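Local coordinates for glideosome-associated protein 50 (Plasmodium falciparum 3D7, PDB 3TGH) that belongs to the glideosome complex of gliding motility and host cell invasion, and may help assemble and anchor it at the inner membrane complex, at residues A[125-130]-A[172-177]; A[158-161]-A[166-169]; A[177-182]-A[218-223]. One frame throughout, in Å; residues are numbered along the deposited sequence.

Contact 1 of 3, residues A[125-130]-A[172-177]; sequences NYWYHY and HEKAWN. With CO (cobalt (II) ion), chain D.
Trp127 lies flat against helix 169-189 with Ala175 over its ring, a flat aromatic packed on a helix in the metallophosphoesterase fold, where a seven-stranded mixed sheet carries this helix beside its edge strand 128-136. Followed along the helix, residues 172-177 divide between a metal site and the packing against Trp127. His172 looks away from the indole, and with its CG anti to the backbone N (chi1 164°) its ring reaches a cobalt ion, NE2 binding the metal at 2.2 Å. Its other nitrogen, ND1, is hydrogen-bonded to Val161 O, a second-shell bond that fixes the rotation of the ring. Glu173 joins the same site indirectly: OE2 accepts hydrogen bonds from two of the three waters on the cobalt, the shorter running 2.7 Å from water 1 to Glu173 OE2. Lys174 runs past the benzo side of the indole, CG approaching Trp127 CZ2 at 4.1 Å, and carries its ammonium group to a salt bridge with Asp178. Asp178 also accepts the hydrogen bond of the indole NE1, so one carboxylate ties ring and lysine to the next turn. Ala175 makes the main contact. Its CB stands 3.7 Å from the centroid of the six-membered ring and 6° off the normal, an almost vertical CH-pi approach, while CA comes closest to Trp127 CE2, at 3.7 Å, on the nitrogen side of the ring. The small methyl lets the broad ring settle close to the helix backbone. Trp176 turns the other way and sets CD1 over one face of the His172 imidazole, offset toward its rim. On the face of Trp127 opposite Ala175, the amide of Asn125 sits over the ring centre, its ND2 3.3 Å above the plane and donating a bent hydrogen bond to Trp127 O at 3.1 Å.

Contact 2 of 3, residues A[158-161]-A[166-169]; sequences DTWV and FPYK. With SO4 (sulfate ion), chain C.
Phe166 drives the edge of its ring at the face of Trp160, and this wedge closes the short turn between the two segments. The pair is an offset edge-to-face stack with planes at 84°: Phe166 CD1 sits 3.3 Å above the indole plane, toward the rim of the six-membered ring, and approaches Trp160 CZ3 at 3.4 Å. One face of the phenyl ring is filled by Val161. Its CA lies over that face, and the CG2 branch bears on the rim, 3.8 Å from Phe166 CE1, so the ring occupies the angle between the tryptophan and the valine. Phe166 CG lies anti to the backbone N (chi1 -164°), which directs the ring into this hollow while CB rests against Val161 O. Pro167 adds a small bump, CD 4.1 Å from Trp160 CH2. The curl of the first segment is held by Asp158, whose OD1 receives the N-H of Val161 at 2.9 Å, nearly straight, and a weaker bond from Trp160 N. The loop runs from strand 148-156 into helix 169-189, with an Asx motif at Asp158 and Tyr168 at the N-cap; the sulfate, probably from the crystallisation liquor, takes Lys169 N and Lys170 N, the usual anion site at a helix N-terminus.

Contact 3 of 3, residues A[177-182]-A[218-223]; sequences NDLKSQ and LPLLKD
Leu220 pushes its forked end against the aliphatic stem of Lys180, and this is the closest meeting of the two helical segments. Its CD1 is 3.8 Å from Lys180 CG, and both methyls also lie 4.1 Å from Lys180 CE, so the fork spans the lysine chain. The lysine chain is extended beyond CG (chi2 172°), passing the leucine with its methylenes while the ammonium group travels further on. A lighter touch comes from Leu179, whose CD1 is 4.3 Å from Leu220 CD1. No hydrogen bond crosses the interface; it is apolar packing of modest area. Outside this first shell, Leu220 is bracketed along helix 169-189 by Trp176 and Leu183, so it fits among side chains from successive turns. Leu179 is backed by Leu217 and by Ile155 of strand 148-156. The far end of the short helix is tied to the long one by a salt bridge from Asp223 to Lys187. Helix 218-223 lies between two partners: Leu220 faces helix 169-189, while Leu218 and Leu221 pack on Met245 of strand 245-250, and the long helix in turn lies on strand 148-156 of the same mixed sheet.

How the contacts relate
Contacts 1 and 3 are built on helix 169-189, using successive turns of it and sharing Asn177, and contact 2 lies in the loop leading into it. Contact 1 is the buried one, whereas contacts 2 and 3 are partly buried. Their chemistry follows position: a CH-pi contact beside a metal ligand in contact 1, edge-to-face rings in a loop in contact 2, and aliphatic helix packing in contact 3. Val161 joins contact 2 to contact 1 by packing on Ala175, while Gln182 reaches back from 177-182 to His129 of contact 1 through a hydrogen bond. Contacts 2 and 3 do not touch.

Contact 1 of 3, residues A[125-130]-A[172-177]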
loop_
_atom_site.group_PDB
_atom_site.type_symbol
_atom_site.label_atom_id
_atom_site.label_comp_id
_atom_site.label_asym_id
_atom_site.label_seq_id
_atom_site.Cartn_x
_atom_site.Cartn_y
_atom_site.Cartn_z
ATOM N N ASN A 125 -2.310 0.045 13.403
ATOM C CA ASN A 125 -3.097 -1.169 13.538
ATOM C C ASN A 125 -2.895 -1.960 12.244
ATOM O O ASN A 125 -2.319 -1.434 11.281
ATOM C CB ASN A 125 -4.577 -0.846 13.758
ATOM C CG ASN A 125 -5.413 -2.088 14.076
ATOM O OD1 ASN A 125 -4.972 -2.975 14.800
ATOM N ND2 ASN A 125 -6.616 -2.155 13.510
ATOM N N TYR A 126 -3.350 -3.208 12.227
ATOM C CA TYR A 126 -3.216 -4.062 11.045
ATOM C C TYR A 126 -4.004 -3.501 9.853
ATOM O O TYR A 126 -3.643 -3.756 8.705
ATOM C CB TYR A 126 -3.641 -5.493 11.379
ATOM C CG TYR A 126 -2.813 -6.101 12.493
ATOM C CD1 TYR A 126 -1.467 -6.403 12.295
ATOM C CD2 TYR A 126 -3.352 -6.308 13.763
ATOM C CE1 TYR A 126 -0.684 -6.924 13.317
ATOM C CE2 TYR A 126 -2.568 -6.835 14.801
ATOM C CZ TYR A 126 -1.239 -7.144 14.563
ATOM O OH TYR A 126 -0.445 -7.663 15.564
ATOM N N TRP A 127 -5.063 -2.742 10.142
ATOM C CA TRP A 127 -5.807 -1.979 9.154
ATOM C C TRP A 127 -6.045 -0.576 9.718
ATOM O O TRP A 127 -6.231 -0.408 10.932
ATOM C CB TRP A 127 -7.140 -2.651 8.792
ATOM C CG TRP A 127 -8.117 -2.741 9.929
ATOM C CD1 TRP A 127 -9.141 -1.892 10.202
ATOM C CD2 TRP A 127 -8.139 -3.744 10.944
ATOM N NE1 TRP A 127 -9.810 -2.307 11.336
ATOM C CE2 TRP A 127 -9.206 -3.443 11.809
ATOM C CE3 TRP A 127 -7.357 -4.881 11.203
ATOM C CZ2 TRP A 127 -9.507 -4.226 12.926
ATOM C CZ3 TRP A 127 -7.652 -5.657 12.310
ATOM C CH2 TRP A 127 -8.721 -5.329 13.158
ATOM N N TYR A 128 -6.039 0.422 8.843
ATOM C CA TYR A 128 -6.159 1.827 9.266
ATOM C C TYR A 128 -6.368 2.736 8.048
ATOM O O TYR A 128 -6.557 2.259 6.921
ATOM C CB TYR A 128 -4.925 2.260 10.096
ATOM C CG TYR A 128 -3.594 2.227 9.356
ATOM C CD1 TYR A 128 -2.887 1.040 9.213
ATOM C CD2 TYR A 128 -3.033 3.398 8.827
ATOM C CE1 TYR A 128 -1.691 0.991 8.531
ATOM C CE2 TYR A 128 -1.817 3.371 8.154
ATOM C CZ TYR A 128 -1.157 2.154 7.994
ATOM O OH TYR A 128 0.048 2.113 7.337
ATOM N N HIS A 129 -6.373 4.045 8.272
ATOM C CA HIS A 129 -6.558 5.009 7.184
ATOM C C HIS A 129 -5.724 6.242 7.430
ATOM O O HIS A 129 -5.308 6.499 8.560
ATOM C CB HIS A 129 -8.028 5.407 7.063
ATOM C CG HIS A 129 -8.633 5.816 8.366
ATOM N ND1 HIS A 129 -9.363 4.949 9.147
ATOM C CD2 HIS A 129 -8.558 6.977 9.061
ATOM C CE1 HIS A 129 -9.751 5.571 10.246
ATOM N NE2 HIS A 129 -9.280 6.805 10.216
ATOM N N TYR A 130 -5.500 6.992 6.356
ATOM C CA TYR A 130 -4.781 8.259 6.385
ATOM C C TYR A 130 -5.466 9.175 5.374
ATOM O O TYR A 130 -5.497 8.892 4.179
ATOM C CB TYR A 130 -3.311 8.035 6.022
ATOM C CG TYR A 130 -2.506 9.295 5.781
ATOM C CD1 TYR A 130 -2.330 10.235 6.788
ATOM C CD2 TYR A 130 -1.889 9.527 4.546
ATOM C CE1 TYR A 130 -1.579 11.394 6.571
ATOM C CE2 TYR A 130 -1.139 10.679 4.319
ATOM C CZ TYR A 130 -0.990 11.605 5.335
ATOM O OH TYR A 130 -0.243 12.739 5.111
ATOM N N HIS A 172 -11.920 -10.399 12.563
ATOM C CA HIS A 172 -12.205 -10.479 11.144
ATOM C C HIS A 172 -13.423 -9.626 10.748
ATOM O O HIS A 172 -13.372 -8.888 9.760
ATOM C CB HIS A 172 -12.397 -11.964 10.781
ATOM C CG HIS A 172 -13.055 -12.207 9.466
ATOM N ND1 HIS A 172 -12.345 -12.349 8.292
ATOM C CD2 HIS A 172 -14.356 -12.422 9.152
ATOM C CE1 HIS A 172 -13.188 -12.605 7.305
ATOM N NE2 HIS A 172 -14.413 -12.645 7.798
ATOM N N GLU A 173 -14.507 -9.715 11.521
ATOM C CA GLU A 173 -15.708 -8.919 11.246
ATOM C C GLU A 173 -15.484 -7.421 11.483
ATOM O O GLU A 173 -15.997 -6.579 10.740
ATOM C CB GLU A 173 -16.886 -9.399 12.105
ATOM C CG GLU A 173 -17.360 -10.812 11.784
ATOM C CD GLU A 173 -17.926 -10.969 10.380
ATOM O OE1 GLU A 173 -18.480 -9.989 9.830
ATOM O OE2 GLU A 173 -17.820 -12.086 9.827
ATOM N N LYS A 174 -14.728 -7.090 12.519
ATOM C CA LYS A 174 -14.427 -5.689 12.822
ATOM C C LYS A 174 -13.613 -5.059 11.691
ATOM O O LYS A 174 -13.866 -3.919 11.291
ATOM C CB LYS A 174 -13.680 -5.561 14.144
ATOM C CG LYS A 174 -13.330 -4.122 14.512
ATOM C CD LYS A 174 -13.103 -3.960 16.003
ATOM C CE LYS A 174 -12.393 -2.646 16.334
ATOM N NZ LYS A 174 -12.766 -1.534 15.424
ATOM N N ALA A 175 -12.646 -5.807 11.172
ATOM C CA ALA A 175 -11.843 -5.326 10.039
ATOM C C ALA A 175 -12.702 -5.040 8.808
ATOM O O ALA A 175 -12.507 -4.026 8.129
ATOM C CB ALA A 175 -10.724 -6.313 9.697
ATOM N N TRP A 176 -13.647 -5.931 8.510
ATOM C CA TRP A 176 -14.555 -5.718 7.389
ATOM C C TRP A 176 -15.469 -4.507 7.642
ATOM O O TRP A 176 -15.678 -3.690 6.752
ATOM C CB TRP A 176 -15.408 -6.974 7.120
ATOM C CG TRP A 176 -14.744 -7.971 6.211
ATOM C CD1 TRP A 176 -14.242 -9.200 6.554
ATOM C CD2 TRP A 176 -14.524 -7.830 4.802
ATOM N NE1 TRP A 176 -13.710 -9.819 5.447
ATOM C CE2 TRP A 176 -13.878 -9.006 4.358
ATOM C CE3 TRP A 176 -14.798 -6.816 3.875
ATOM C CZ2 TRP A 176 -13.506 -9.198 3.026
ATOM C CZ3 TRP A 176 -14.427 -7.004 2.554
ATOM C CH2 TRP A 176 -13.780 -8.185 2.139
ATOM N N ASN A 177 -16.006 -4.402 8.852
ATOM C CA ASN A 177 -16.915 -3.296 9.182
ATOM C C ASN A 177 -16.188 -1.950 9.182
ATOM O O ASN A 177 -16.726 -0.950 8.708
ATOM C CB ASN A 177 -17.616 -3.541 10.525
ATOM C CG ASN A 177 -18.665 -4.645 10.445
ATOM O OD1 ASN A 177 -19.285 -4.852 9.400
ATOM N ND2 ASN A 177 -18.862 -5.360 11.548
HETATM CO CO CO D . -16.209 -13.514 6.760
HETATM O O HOH W 1 -17.243 -11.578 7.224
HETATM O O HOH W 2 -16.963 -14.694 8.679
HETATM O O HOH W 3 -15.748 -12.466 4.473
#

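Contact 2 of 3, residues A[158-161]-A[166-169]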
loop_
_atom_site.group_PDB
_atom_site.type_symbol
_atom_site.label_atom_id
_atom_site.label_comp_id
_atom_site.label_asym_id
_atom_site.label_seq_id
_atom_site.Cartn_x
_atom_site.Cartn_y
_atom_site.Cartn_z
ATOM N N ASP A 158 -5.538 -5.329 5.833
ATOM C CA ASP A 158 -4.827 -6.566 6.047
ATOM C C ASP A 158 -5.624 -7.663 5.372
ATOM O O ASP A 158 -6.661 -8.094 5.880
ATOM C CB ASP A 158 -4.649 -6.879 7.523
ATOM C CG ASP A 158 -3.709 -8.044 7.736
ATOM O OD1 ASP A 158 -3.981 -9.126 7.188
ATOM O OD2 ASP A 158 -2.677 -7.872 8.397
ATOM N N THR A 159 -5.134 -8.117 4.227
ATOM C CA THR A 159 -5.878 -9.088 3.444
ATOM C C THR A 159 -5.914 -10.487 4.070
ATOM O O THR A 159 -6.768 -11.294 3.695
ATOM C CB THR A 159 -5.385 -9.150 1.985
ATOM O OG1 THR A 159 -3.966 -9.294 1.944
ATOM C CG2 THR A 159 -5.779 -7.884 1.232
ATOM N N TRP A 160 -5.019 -10.786 5.010
ATOM C CA TRP A 160 -5.099 -12.060 5.710
ATOM C C TRP A 160 -6.183 -12.023 6.787
ATOM O O TRP A 160 -6.959 -12.973 6.925
ATOM C CB TRP A 160 -3.753 -12.508 6.284
ATOM C CG TRP A 160 -3.854 -13.902 6.785
ATOM C CD1 TRP A 160 -4.183 -15.010 6.044
ATOM C CD2 TRP A 160 -3.694 -14.357 8.134
ATOM N NE1 TRP A 160 -4.223 -16.118 6.848
ATOM C CE2 TRP A 160 -3.917 -15.754 8.132
ATOM C CE3 TRP A 160 -3.357 -13.732 9.338
ATOM C CZ2 TRP A 160 -3.848 -16.526 9.292
ATOM C CZ3 TRP A 160 -3.264 -14.504 10.487
ATOM C CH2 TRP A 160 -3.508 -15.890 10.454
ATOM N N VAL A 161 -6.248 -10.921 7.537
ATOM C CA VAL A 161 -7.341 -10.713 8.505
ATOM C C VAL A 161 -8.722 -10.805 7.847
ATOM O O VAL A 161 -9.657 -11.359 8.434
ATOM C CB VAL A 161 -7.215 -9.356 9.226
ATOM C CG1 VAL A 161 -8.428 -9.109 10.126
ATOM C CG2 VAL A 161 -5.932 -9.311 10.044
ATOM N N PHE A 166 -8.315 -16.470 8.827
ATOM C CA PHE A 166 -8.074 -15.761 10.076
ATOM C C PHE A 166 -8.949 -16.352 11.178
ATOM O O PHE A 166 -10.174 -16.416 11.043
ATOM C CB PHE A 166 -8.335 -14.272 9.924
ATOM C CG PHE A 166 -7.754 -13.453 11.031
ATOM C CD1 PHE A 166 -6.386 -13.271 11.119
ATOM C CD2 PHE A 166 -8.568 -12.885 11.996
ATOM C CE1 PHE A 166 -5.836 -12.529 12.144
ATOM C CE2 PHE A 166 -8.020 -12.132 13.024
ATOM C CZ PHE A 166 -6.661 -11.957 13.100
ATOM N N PRO A 167 -8.317 -16.819 12.263
ATOM C CA PRO A 167 -9.045 -17.633 13.233
ATOM C C PRO A 167 -9.920 -16.864 14.224
ATOM O O PRO A 167 -10.795 -17.473 14.845
ATOM C CB PRO A 167 -7.921 -18.348 13.978
ATOM C CG PRO A 167 -6.799 -17.400 13.939
ATOM C CD PRO A 167 -6.880 -16.754 12.580
ATOM N N TYR A 168 -9.678 -15.563 14.392
ATOM C CA TYR A 168 -10.483 -14.731 15.299
ATOM C C TYR A 168 -11.619 -14.076 14.519
ATOM O O TYR A 168 -11.409 -13.069 13.829
ATOM C CB TYR A 168 -9.643 -13.633 15.951
ATOM C CG TYR A 168 -8.666 -14.086 17.003
ATOM C CD1 TYR A 168 -9.094 -14.406 18.294
ATOM C CD2 TYR A 168 -7.305 -14.143 16.731
ATOM C CE1 TYR A 168 -8.189 -14.806 19.262
ATOM C CE2 TYR A 168 -6.398 -14.538 17.691
ATOM C CZ TYR A 168 -6.845 -14.868 18.954
ATOM O OH TYR A 168 -5.931 -15.257 19.902
ATOM N N LYS A 169 -12.824 -14.628 14.643
ATOM C CA LYS A 169 -13.950 -14.184 13.821
ATOM C C LYS A 169 -14.433 -12.759 14.143
ATOM O O LYS A 169 -14.809 -12.018 13.234
ATOM C CB LYS A 169 -15.115 -15.178 13.913
ATOM C CG LYS A 169 -14.747 -16.630 13.559
ATOM C CD LYS A 169 -13.996 -16.771 12.225
ATOM C CE LYS A 169 -13.623 -18.227 11.954
ATOM N NZ LYS A 169 -12.630 -18.368 10.849
HETATM S S SO4 C . -13.616 -15.342 18.098
HETATM O O1 SO4 C . -12.927 -15.623 19.354
HETATM O O2 SO4 C . -15.058 -15.502 18.279
HETATM O O3 SO4 C . -13.337 -13.963 17.691
HETATM O O4 SO4 C . -13.160 -16.283 17.072
#

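Contact 3 of 3, residues A[177-182]-A[218-223]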
loop_
_atom_site.group_PDB
_atom_site.type_symbol
_atom_site.label_atom_id
_atom_site.label_comp_id
_atom_site.label_asym_id
_atom_site.label_seq_id
_atom_site.Cartn_x
_atom_site.Cartn_y
_atom_site.Cartn_z
ATOM N N ASN A 177 -16.006 -4.402 8.852
ATOM C CA ASN A 177 -16.915 -3.296 9.182
ATOM C C ASN A 177 -16.188 -1.950 9.182
ATOM O O ASN A 177 -16.726 -0.950 8.708
ATOM C CB ASN A 177 -17.616 -3.541 10.525
ATOM C CG ASN A 177 -18.665 -4.645 10.445
ATOM O OD1 ASN A 177 -19.285 -4.852 9.400
ATOM N ND2 ASN A 177 -18.862 -5.360 11.548
ATOM N N ASP A 178 -14.960 -1.929 9.685
ATOM C CA ASP A 178 -14.150 -0.703 9.627
ATOM C C ASP A 178 -13.881 -0.283 8.171
ATOM O O ASP A 178 -13.993 0.886 7.820
ATOM C CB ASP A 178 -12.840 -0.883 10.386
ATOM C CG ASP A 178 -13.024 -0.883 11.900
ATOM O OD1 ASP A 178 -14.155 -0.659 12.378
ATOM O OD2 ASP A 178 -12.024 -1.101 12.622
ATOM N N LEU A 179 -13.529 -1.250 7.327
ATOM C CA LEU A 179 -13.317 -0.999 5.901
ATOM C C LEU A 179 -14.549 -0.354 5.264
ATOM O O LEU A 179 -14.435 0.633 4.534
ATOM C CB LEU A 179 -12.983 -2.304 5.167
ATOM C CG LEU A 179 -12.019 -2.296 3.971
ATOM C CD1 LEU A 179 -12.385 -3.412 2.972
ATOM C CD2 LEU A 179 -11.877 -0.952 3.265
ATOM N N LYS A 180 -15.728 -0.908 5.555
ATOM C CA LYS A 180 -16.975 -0.364 5.037
ATOM C C LYS A 180 -17.207 1.070 5.515
ATOM O O LYS A 180 -17.638 1.921 4.734
ATOM C CB LYS A 180 -18.163 -1.257 5.408
ATOM C CG LYS A 180 -18.167 -2.596 4.671
ATOM C CD LYS A 180 -19.249 -3.546 5.202
ATOM C CE LYS A 180 -19.270 -4.853 4.416
ATOM N NZ LYS A 180 -20.237 -5.856 4.971
ATOM N N SER A 181 -16.902 1.326 6.783
ATOM C CA SER A 181 -17.020 2.670 7.360
ATOM C C SER A 181 -16.048 3.640 6.693
ATOM O O SER A 181 -16.436 4.731 6.306
ATOM C CB SER A 181 -16.780 2.634 8.867
ATOM O OG SER A 181 -17.766 1.849 9.511
ATOM N N GLN A 182 -14.791 3.231 6.541
ATOM C CA GLN A 182 -13.792 4.064 5.865
ATOM C C GLN A 182 -14.214 4.439 4.439
ATOM O O GLN A 182 -14.080 5.585 4.024
ATOM C CB GLN A 182 -12.440 3.345 5.826
ATOM C CG GLN A 182 -11.790 3.162 7.184
ATOM C CD GLN A 182 -10.709 2.099 7.191
ATOM O OE1 GLN A 182 -10.753 1.150 6.403
ATOM N NE2 GLN A 182 -9.747 2.233 8.100
ATOM N N LEU A 218 -14.006 -6.433 -3.810
ATOM C CA LEU A 218 -14.167 -5.618 -5.023
ATOM C C LEU A 218 -15.481 -4.825 -5.108
ATOM O O LEU A 218 -15.458 -3.657 -5.505
ATOM C CB LEU A 218 -13.956 -6.453 -6.289
ATOM C CG LEU A 218 -13.981 -5.688 -7.619
ATOM C CD1 LEU A 218 -12.933 -4.577 -7.654
ATOM C CD2 LEU A 218 -13.785 -6.656 -8.790
ATOM N N PRO A 219 -16.624 -5.440 -4.738
ATOM C CA PRO A 219 -17.883 -4.691 -4.796
ATOM C C PRO A 219 -17.900 -3.442 -3.907
ATOM O O PRO A 219 -18.498 -2.432 -4.290
ATOM C CB PRO A 219 -18.922 -5.714 -4.318
ATOM C CG PRO A 219 -18.315 -7.032 -4.642
ATOM C CD PRO A 219 -16.854 -6.850 -4.382
ATOM N N LEU A 220 -17.244 -3.509 -2.749
ATOM C CA LEU A 220 -17.102 -2.337 -1.870
ATOM C C LEU A 220 -16.244 -1.246 -2.510
ATOM O O LEU A 220 -16.529 -0.057 -2.366
ATOM C CB LEU A 220 -16.487 -2.724 -0.519
ATOM C CG LEU A 220 -17.234 -3.750 0.338
ATOM C CD1 LEU A 220 -16.440 -4.036 1.596
ATOM C CD2 LEU A 220 -18.643 -3.294 0.691
ATOM N N LEU A 221 -15.180 -1.650 -3.197
ATOM C CA LEU A 221 -14.289 -0.697 -3.854
ATOM C C LEU A 221 -14.996 -0.005 -5.016
ATOM O O LEU A 221 -14.868 1.205 -5.193
ATOM C CB LEU A 221 -13.019 -1.393 -4.348
ATOM C CG LEU A 221 -12.175 -2.147 -3.323
ATOM C CD1 LEU A 221 -10.940 -2.718 -4.012
ATOM C CD2 LEU A 221 -11.774 -1.268 -2.144
ATOM N N LYS A 222 -15.753 -0.773 -5.794
ATOM C CA LYS A 222 -16.496 -0.222 -6.932
ATOM C C LYS A 222 -17.609 0.710 -6.460
ATOM O O LYS A 222 -17.807 1.773 -7.036
ATOM C CB LYS A 222 -17.083 -1.339 -7.807
ATOM C CG LYS A 222 -16.067 -2.029 -8.702
ATOM C CD LYS A 222 -16.721 -3.160 -9.495
ATOM C CE LYS A 222 -15.722 -3.880 -10.382
ATOM N NZ LYS A 222 -16.280 -5.164 -10.898
ATOM N N ASP A 223 -18.313 0.319 -5.400
ATOM C CA ASP A 223 -19.379 1.151 -4.834
ATOM C C ASP A 223 -18.843 2.512 -4.385
ATOM O O ASP A 223 -19.535 3.529 -4.523
ATOM C CB ASP A 223 -20.058 0.443 -3.655
ATOM C CG ASP A 223 -21.034 1.347 -2.915
ATOM O OD1 ASP A 223 -22.140 1.587 -3.443
ATOM O OD2 ASP A 223 -20.688 1.825 -1.813
#